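Local coordinates for protein glutathione S-transferase (Bombyx mori, PDB 3AY8) that probably transfers glutathione to electrophilic substrates, as a homodimeric cytosolic enzyme with the glutathione transferase fold, at residues D83-K88 with D154-A159; A94-R99 with W150-H155. All coordinates share one frame; numbering follows the deposited sequence. Where two conformers were deposited one is given.

Two adjoining contacts, their centres about 7 Å apart, gather three helices of this glutathione transferase around one short run of chain and make a compact worked example of how loops are set against helices. Along the chain come the loop 83-88, then 94-99 on the long helix 90-120, and, after helix 128-147, the loop 150-155, which runs into 154-159 and the start of helix 158-173. Both contacts therefore end on one continuous stretch and share Asp154 and His155. Contact 1 joins the connection between helices 68-79 and 90-120 to the beginning of helix 158-173; contact 2 sets the preceding loop against helix 90-120. Tyr86 OH and Asn97 OD1, 2.6 Å apart, link the two.

Contact 1: D83-K88 with D154-A159; sequences DQWYPK and DHPTIA
The N-capped start of helix 158-173 receives the loop 83-88 here: Ile158 N donates to Trp85 O over 2.9 Å, nearly straight at 164° and in the carbonyl plane. Thr157 is the N-cap, and its N donates to Asp160 OD2, consistent with the N-capping box known at this helix in glutathione transferases, although OG1 here takes Ala159 N, at 3.3 Å. Trp85 O also lies 3.3 Å from Thr157 CB, so the cap residue packs directly on the docked carbonyl. The type I turn from Asp83 to Tyr86 presents that carbonyl. The indole of Trp85 reaches Pro156 with its benzo side, CZ3 lying 3.8 Å from CB, and has the Thr157 to Ile158 peptide at its edge. With an alanine at Trp85 the backbone bond could persist, but Pro156 CB would probably lose its aromatic neighbour and a gap open beside the cap. On Ile158, chi1 of 63° sets CG1 between the backbone N and the carbonyl carbon and helps carry CD1 over one face of Tyr86, 4.2 Å from the ring centroid, a CH-pi contact. Beyond, Trp85 rests on Ala24 and Ile25 of helix 13-25, and Tyr86 and Ile158 meet Cys73 of helix 68-79.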
ATOM      1  N   ASP A  83      -4.537   7.333  22.442  0.50 42.21           N
ATOM      2  CA  ASP A  83      -3.802   6.299  21.736  0.50 41.01           C
ATOM      3  C   ASP A  83      -4.730   5.436  20.872  0.50 40.06           C
ATOM      4  O   ASP A  83      -4.296   4.869  19.869  0.50 39.76           O
ATOM      5  CB  ASP A  83      -3.107   5.404  22.766  0.50 40.94           C
ATOM      6  CG  ASP A  83      -1.821   4.809  22.246  0.50 41.09           C
ATOM      7  OD1 ASP A  83      -1.180   5.466  21.408  0.50 41.57           O
ATOM      8  OD2 ASP A  83      -1.452   3.694  22.673  0.50 41.41           O
ATOM      9  N   GLN A  84      -5.999   5.349  21.266  0.50 38.68           N
ATOM     10  CA  GLN A  84      -6.955   4.409  20.666  0.50 37.76           C
ATOM     11  C   GLN A  84      -6.808   4.238  19.157  0.50 36.81           C
ATOM     12  O   GLN A  84      -6.744   3.118  18.657  0.50 36.75           O
ATOM     13  CB  GLN A  84      -8.407   4.823  20.973  0.50 37.69           C
ATOM     14  CG  GLN A  84      -9.419   3.716  20.720  0.50 37.27           C
ATOM     15  CD  GLN A  84     -10.763   4.218  20.197  0.50 36.76           C
ATOM     16  OE1 GLN A  84     -11.183   3.845  19.105  0.50 33.80           O
ATOM     17  NE2 GLN A  84     -11.443   5.055  20.981  0.50 34.54           N
ATOM     18  N   TRP A  85      -6.771   5.357  18.447  1.00 36.16           N
ATOM     19  CA  TRP A  85      -6.902   5.372  16.981  1.00 34.97           C
ATOM     20  C   TRP A  85      -5.670   4.850  16.240  1.00 33.81           C
ATOM     21  O   TRP A  85      -5.789   4.302  15.154  1.00 33.55           O
ATOM     22  CB  TRP A  85      -7.352   6.744  16.476  1.00 34.52           C
ATOM     23  CG  TRP A  85      -8.771   7.070  16.892  1.00 34.05           C
ATOM     24  CD1 TRP A  85      -9.156   7.861  17.944  1.00 33.92           C
ATOM     25  CD2 TRP A  85      -9.982   6.604  16.280  1.00 32.63           C
ATOM     26  NE1 TRP A  85     -10.523   7.920  18.019  1.00 34.63           N
ATOM     27  CE2 TRP A  85     -11.060   7.157  17.013  1.00 34.22           C
ATOM     28  CE3 TRP A  85     -10.265   5.768  15.188  1.00 31.10           C
ATOM     29  CZ2 TRP A  85     -12.402   6.913  16.679  1.00 33.10           C
ATOM     30  CZ3 TRP A  85     -11.600   5.522  14.859  1.00 31.47           C
ATOM     31  CH2 TRP A  85     -12.650   6.089  15.605  1.00 32.59           C
ATOM     32  N   TYR A  86      -4.499   5.008  16.849  1.00 32.63           N
ATOM     33  CA  TYR A  86      -3.241   4.512  16.284  1.00 31.45           C
ATOM     34  C   TYR A  86      -2.307   4.202  17.456  1.00 31.09           C
ATOM     35  O   TYR A  86      -1.502   5.042  17.833  1.00 30.36           O
ATOM     36  CB  TYR A  86      -2.630   5.573  15.366  1.00 31.35           C
ATOM     37  CG  TYR A  86      -1.487   5.111  14.478  1.00 29.39           C
ATOM     38  CD1 TYR A  86      -1.520   3.863  13.840  1.00 29.00           C
ATOM     39  CD2 TYR A  86      -0.395   5.937  14.247  1.00 27.70           C
ATOM     40  CE1 TYR A  86      -0.479   3.448  13.019  1.00 27.49           C
ATOM     41  CE2 TYR A  86       0.658   5.532  13.424  1.00 27.45           C
ATOM     42  CZ  TYR A  86       0.602   4.286  12.813  1.00 27.85           C
ATOM     43  OH  TYR A  86       1.631   3.881  11.994  1.00 27.35           O
ATOM     44  N   PRO A  87      -2.435   2.999  18.048  1.00 31.02           N
ATOM     45  CA  PRO A  87      -1.705   2.707  19.300  1.00 31.45           C
ATOM     46  C   PRO A  87      -0.191   2.817  19.177  1.00 31.90           C
ATOM     47  O   PRO A  87       0.385   2.435  18.147  1.00 31.00           O
ATOM     48  CB  PRO A  87      -2.126   1.277  19.641  1.00 30.79           C
ATOM     49  CG  PRO A  87      -3.481   1.125  19.002  1.00 32.39           C
ATOM     50  CD  PRO A  87      -3.373   1.918  17.698  1.00 30.88           C
ATOM     51  N   LYS A  88       0.435   3.343  20.229  1.00 32.21           N
ATOM     52  CA  LYS A  88       1.873   3.543  20.233  1.00 33.02           C
ATOM     53  C   LYS A  88       2.636   2.246  20.486  1.00 32.73           C
ATOM     54  O   LYS A  88       3.769   2.119  20.030  1.00 33.08           O
ATOM     55  CB  LYS A  88       2.279   4.634  21.225  1.00 33.78           C
ATOM     56  CG  LYS A  88       1.603   5.975  20.931  1.00 36.63           C
ATOM     57  CD  LYS A  88       2.324   7.151  21.578  1.00 42.01           C
ATOM     58  CE  LYS A  88       2.931   8.070  20.525  1.00 43.65           C
ATOM     59  NZ  LYS A  88       1.862   8.886  19.888  1.00 44.50           N
ATOM     60  N   ASP A 154     -10.261  -4.800  19.022  1.00 35.32           N
ATOM     61  CA  ASP A 154     -11.651  -4.784  19.459  1.00 35.87           C
ATOM     62  C   ASP A 154     -12.183  -3.357  19.652  1.00 35.46           C
ATOM     63  O   ASP A 154     -13.320  -3.171  20.077  1.00 36.08           O
ATOM     64  CB  ASP A 154     -11.845  -5.654  20.702  1.00 36.87           C
ATOM     65  CG  ASP A 154     -11.966  -7.130  20.362  1.00 38.54           C
ATOM     66  OD1 ASP A 154     -12.759  -7.495  19.463  1.00 39.84           O
ATOM     67  OD2 ASP A 154     -11.266  -7.938  21.004  1.00 43.24           O
ATOM     68  N   HIS A 155     -11.354  -2.366  19.319  1.00 34.31           N
ATOM     69  CA  HIS A 155     -11.766  -0.959  19.218  1.00 33.62           C
ATOM     70  C   HIS A 155     -11.406  -0.409  17.827  1.00 32.16           C
ATOM     71  O   HIS A 155     -10.506  -0.943  17.172  1.00 32.38           O
ATOM     72  CB  HIS A 155     -11.105  -0.106  20.313  1.00 33.90           C
ATOM     73  CG  HIS A 155      -9.607  -0.195  20.340  1.00 36.05           C
ATOM     74  ND1 HIS A 155      -8.794   0.663  19.627  1.00 37.69           N
ATOM     75  CD2 HIS A 155      -8.774  -1.027  21.013  1.00 37.32           C
ATOM     76  CE1 HIS A 155      -7.527   0.356  19.852  1.00 37.54           C
ATOM     77  NE2 HIS A 155      -7.488  -0.663  20.692  1.00 37.22           N
ATOM     78  N   PRO A 156     -12.112   0.642  17.368  1.00 30.67           N
ATOM     79  CA  PRO A 156     -11.843   1.148  16.016  1.00 29.47           C
ATOM     80  C   PRO A 156     -10.491   1.861  15.926  1.00 28.41           C
ATOM     81  O   PRO A 156     -10.024   2.423  16.910  1.00 27.98           O
ATOM     82  CB  PRO A 156     -13.009   2.106  15.737  1.00 29.43           C
ATOM     83  CG  PRO A 156     -13.580   2.456  17.081  1.00 30.48           C
ATOM     84  CD  PRO A 156     -13.252   1.324  18.016  1.00 30.73           C
ATOM     85  N   THR A 157      -9.846   1.786  14.764  1.00 26.66           N
ATOM     86  CA  THR A 157      -8.551   2.436  14.564  1.00 25.14           C
ATOM     87  C   THR A 157      -8.600   3.121  13.209  1.00 25.17           C
ATOM     88  O   THR A 157      -9.603   2.993  12.494  1.00 25.00           O
ATOM     89  CB  THR A 157      -7.381   1.420  14.601  1.00 25.27           C
ATOM     90  OG1 THR A 157      -7.561   0.439  13.567  1.00 23.14           O
ATOM     91  CG2 THR A 157      -7.304   0.700  15.975  1.00 24.71           C
ATOM     92  N   ILE A 158      -7.542   3.850  12.851  1.00 24.39           N
ATOM     93  CA  ILE A 158      -7.441   4.394  11.500  1.00 23.97           C
ATOM     94  C   ILE A 158      -7.423   3.311  10.411  1.00 23.50           C
ATOM     95  O   ILE A 158      -7.667   3.616   9.248  1.00 23.39           O
ATOM     96  CB  ILE A 158      -6.242   5.377  11.303  1.00 24.15           C
ATOM     97  CG1 ILE A 158      -4.895   4.681  11.502  1.00 23.81           C
ATOM     98  CG2 ILE A 158      -6.384   6.618  12.202  1.00 24.53           C
ATOM     99  CD1 ILE A 158      -3.706   5.577  11.107  1.00 21.44           C
ATOM    100  N   ALA A 159      -7.119   2.065  10.768  1.00 23.10           N
ATOM    101  CA  ALA A 159      -7.256   0.965   9.788  1.00 23.62           C
ATOM    102  C   ALA A 159      -8.739   0.802   9.379  1.00 23.73           C
ATOM    103  O   ALA A 159      -9.052   0.552   8.214  1.00 23.78           O
ATOM    104  CB  ALA A 159      -6.693  -0.328  10.344  1.00 23.16           C
TER

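Contact 2: A94-R99 with W150-H155; sequences AVVNQR and WVAADH
Val151 O is gripped by two nitrogens of Arg99. The main bond comes from NE, 2.8 Å away and close to straight at 168°; NH2 adds a weak one at 3.3 Å. The oxygen lies almost exactly in the guanidinium plane, at its edge, yet seen from the carbonyl the NE donor stands 37° above the peptide plane and so misses the lone-pair direction. A bend in the arginine chain, chi2 -55°, lets it serve two purposes: its end turns to Val151 O while its aliphatic part lies against the next residue, with CG 3.8 Å from Ala152 CB. That methyl group is met from the helix by a second branch as well, Val96 CG2 at 3.9 Å. Val95 stands one turn before Arg99, and its CG1 approaches Ala152 O at 3.8 Å and also lies over one face of the guanidinium group. Arg99 thus holds the loop by its backbone oxygen while the valines and its own CG meet the Ala152 methyl and carbonyl.

Phe144 makes a cation-pi contact with the same guanidinium, and the Val151 side chain enters a setting of Leu141, Leu145 and Trp186. Ala94 packs on Leu65 and Val95 on Phe63 of the second subunit, so this part of helix 90-120 faces the dimer partner too. Val151 N donates to Asp160 OD1, tying the loop to the N-capped start of helix 158-173; the loop before that helix is thereby set against helix 90-120 within the all-helical C-terminal domain of the glutathione transferase fold.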
ATOM      1  N   ALA A  94       1.924  -2.254  14.628  1.00 26.57           N
ATOM      2  CA  ALA A  94       2.255  -3.110  13.482  1.00 25.95           C
ATOM      3  C   ALA A  94       1.020  -3.748  12.853  1.00 25.60           C
ATOM      4  O   ALA A  94       0.922  -3.853  11.630  1.00 25.60           O
ATOM      5  CB  ALA A  94       3.263  -4.179  13.890  1.00 26.05           C
ATOM      6  N   VAL A  95       0.061  -4.138  13.684  1.00 25.40           N
ATOM      7  CA  VAL A  95      -1.175  -4.702  13.178  1.00 25.77           C
ATOM      8  C   VAL A  95      -2.007  -3.661  12.429  1.00 25.54           C
ATOM      9  O   VAL A  95      -2.539  -3.951  11.362  1.00 26.26           O
ATOM     10  CB  VAL A  95      -1.987  -5.433  14.280  1.00 26.19           C
ATOM     11  CG1 VAL A  95      -3.263  -6.018  13.706  1.00 25.91           C
ATOM     12  CG2 VAL A  95      -1.136  -6.582  14.882  1.00 27.55           C
ATOM     13  N   VAL A  96      -2.112  -2.452  12.969  1.00 25.41           N
ATOM     14  CA  VAL A  96      -2.807  -1.376  12.253  1.00 25.36           C
ATOM     15  C   VAL A  96      -2.083  -1.064  10.926  1.00 24.90           C
ATOM     16  O   VAL A  96      -2.722  -0.923   9.896  1.00 25.20           O
ATOM     17  CB  VAL A  96      -2.934  -0.100  13.116  1.00 25.38           C
ATOM     18  CG1 VAL A  96      -3.469   1.066  12.286  1.00 24.64           C
ATOM     19  CG2 VAL A  96      -3.830  -0.361  14.334  1.00 26.03           C
ATOM     20  N   ASN A  97      -0.754  -0.970  10.957  1.00 24.53           N
ATOM     21  CA  ASN A  97       0.021  -0.697   9.736  1.00 24.14           C
ATOM     22  C   ASN A  97      -0.231  -1.784   8.699  1.00 23.88           C
ATOM     23  O   ASN A  97      -0.428  -1.508   7.507  1.00 24.16           O
ATOM     24  CB  ASN A  97       1.518  -0.618  10.039  1.00 24.04           C
ATOM     25  CG  ASN A  97       1.924   0.693  10.709  1.00 25.15           C
ATOM     26  OD1 ASN A  97       1.178   1.685  10.702  1.00 25.19           O
ATOM     27  ND2 ASN A  97       3.116   0.699  11.290  1.00 24.46           N
ATOM     28  N   GLN A  98      -0.247  -3.013   9.199  1.00 23.68           N
ATOM     29  CA  GLN A  98      -0.503  -4.199   8.388  0.50 23.41           C
ATOM     30  C   GLN A  98      -1.846  -4.083   7.666  1.00 23.77           C
ATOM     31  O   GLN A  98      -1.907  -4.276   6.447  1.00 23.32           O
ATOM     32  CB  GLN A  98      -0.454  -5.461   9.259  0.50 22.98           C
ATOM     33  CG  GLN A  98      -0.504  -6.781   8.520  0.50 21.24           C
ATOM     34  CD  GLN A  98      -0.926  -7.927   9.436  0.50 20.47           C
ATOM     35  OE1 GLN A  98      -2.090  -8.023   9.848  0.50 19.78           O
ATOM     36  NE2 GLN A  98       0.015  -8.778   9.773  0.50 17.05           N
ATOM     37  N   ARG A  99      -2.918  -3.752   8.401  1.00 23.70           N
ATOM     38  CA  ARG A  99      -4.227  -3.586   7.765  1.00 23.84           C
ATOM     39  C   ARG A  99      -4.237  -2.407   6.779  1.00 23.34           C
ATOM     40  O   ARG A  99      -4.913  -2.468   5.755  1.00 22.93           O
ATOM     41  CB  ARG A  99      -5.364  -3.415   8.798  1.00 24.18           C
ATOM     42  CG  ARG A  99      -5.415  -4.467   9.899  1.00 26.98           C
ATOM     43  CD  ARG A  99      -5.484  -5.901   9.426  1.00 29.89           C
ATOM     44  NE  ARG A  99      -6.108  -6.745  10.452  1.00 32.99           N
ATOM     45  CZ  ARG A  99      -5.709  -7.966  10.798  1.00 33.39           C
ATOM     46  NH1 ARG A  99      -4.667  -8.528  10.220  1.00 33.88           N
ATOM     47  NH2 ARG A  99      -6.371  -8.633  11.733  1.00 35.12           N
ATOM     48  N   TRP A 150     -13.525  -4.960  15.238  1.00 29.73           N
ATOM     49  CA  TRP A 150     -13.043  -4.033  14.209  1.00 29.76           C
ATOM     50  C   TRP A 150     -11.842  -4.670  13.486  1.00 29.50           C
ATOM     51  O   TRP A 150     -11.417  -5.757  13.870  1.00 29.03           O
ATOM     52  CB  TRP A 150     -12.687  -2.679  14.843  1.00 29.43           C
ATOM     53  CG  TRP A 150     -13.862  -2.028  15.551  1.00 29.15           C
ATOM     54  CD1 TRP A 150     -14.216  -2.180  16.866  1.00 28.92           C
ATOM     55  CD2 TRP A 150     -14.840  -1.145  14.973  1.00 28.92           C
ATOM     56  NE1 TRP A 150     -15.348  -1.435  17.145  1.00 28.52           N
ATOM     57  CE2 TRP A 150     -15.756  -0.802  16.001  1.00 29.66           C
ATOM     58  CE3 TRP A 150     -15.043  -0.626  13.683  1.00 29.04           C
ATOM     59  CZ2 TRP A 150     -16.843   0.062  15.785  1.00 29.61           C
ATOM     60  CZ3 TRP A 150     -16.125   0.226  13.465  1.00 29.10           C
ATOM     61  CH2 TRP A 150     -17.012   0.560  14.515  1.00 29.89           C
ATOM     62  N   VAL A 151     -11.315  -4.027  12.437  1.00 29.60           N
ATOM     63  CA  VAL A 151     -10.326  -4.702  11.565  1.00 29.90           C
ATOM     64  C   VAL A 151      -9.002  -5.053  12.252  1.00 30.16           C
ATOM     65  O   VAL A 151      -8.361  -6.039  11.891  1.00 30.06           O
ATOM     66  CB  VAL A 151      -9.999  -3.938  10.228  1.00 30.03           C
ATOM     67  CG1 VAL A 151     -11.216  -3.800   9.326  1.00 29.76           C
ATOM     68  CG2 VAL A 151      -9.341  -2.600  10.494  1.00 28.66           C
ATOM     69  N   ALA A 152      -8.589  -4.249  13.226  1.00 30.54           N
ATOM     70  CA  ALA A 152      -7.241  -4.394  13.777  1.00 31.60           C
ATOM     71  C   ALA A 152      -7.206  -4.543  15.288  1.00 32.59           C
ATOM     72  O   ALA A 152      -6.122  -4.633  15.873  1.00 33.21           O
ATOM     73  CB  ALA A 152      -6.349  -3.214  13.337  1.00 31.49           C
ATOM     74  N   ALA A 153      -8.384  -4.560  15.911  1.00 33.12           N
ATOM     75  CA  ALA A 153      -8.509  -4.577  17.368  1.00 34.12           C
ATOM     76  C   ALA A 153      -9.977  -4.701  17.727  1.00 34.53           C
ATOM     77  O   ALA A 153     -10.848  -4.689  16.847  1.00 34.14           O
ATOM     78  CB  ALA A 153      -7.922  -3.299  17.987  1.00 33.52           C
ATOM     79  N   ASP A 154     -10.261  -4.800  19.022  1.00 35.32           N
ATOM     80  CA  ASP A 154     -11.651  -4.784  19.459  1.00 35.87           C
ATOM     81  C   ASP A 154     -12.183  -3.357  19.652  1.00 35.46           C
ATOM     82  O   ASP A 154     -13.320  -3.171  20.077  1.00 36.08           O
ATOM     83  CB  ASP A 154     -11.845  -5.654  20.702  1.00 36.87           C
ATOM     84  CG  ASP A 154     -11.966  -7.130  20.362  1.00 38.54           C
ATOM     85  OD1 ASP A 154     -12.759  -7.495  19.463  1.00 39.84           O
ATOM     86  OD2 ASP A 154     -11.266  -7.938  21.004  1.00 43.24           O
ATOM     87  N   HIS A 155     -11.354  -2.366  19.319  1.00 34.31           N
ATOM     88  CA  HIS A 155     -11.766  -0.959  19.218  1.00 33.62           C
ATOM     89  C   HIS A 155     -11.406  -0.409  17.827  1.00 32.16           C
ATOM     90  O   HIS A 155     -10.506  -0.943  17.172  1.00 32.38           O
ATOM     91  CB  HIS A 155     -11.105  -0.106  20.313  1.00 33.90           C
ATOM     92  CG  HIS A 155      -9.607  -0.195  20.340  1.00 36.05           C
ATOM     93  ND1 HIS A 155      -8.794   0.663  19.627  1.00 37.69           N
ATOM     94  CD2 HIS A 155      -8.774  -1.027  21.013  1.00 37.32           C
ATOM     95  CE1 HIS A 155      -7.527   0.356  19.852  1.00 37.54           C
ATOM     96  NE2 HIS A 155      -7.488  -0.663  20.692  1.00 37.22           N
TER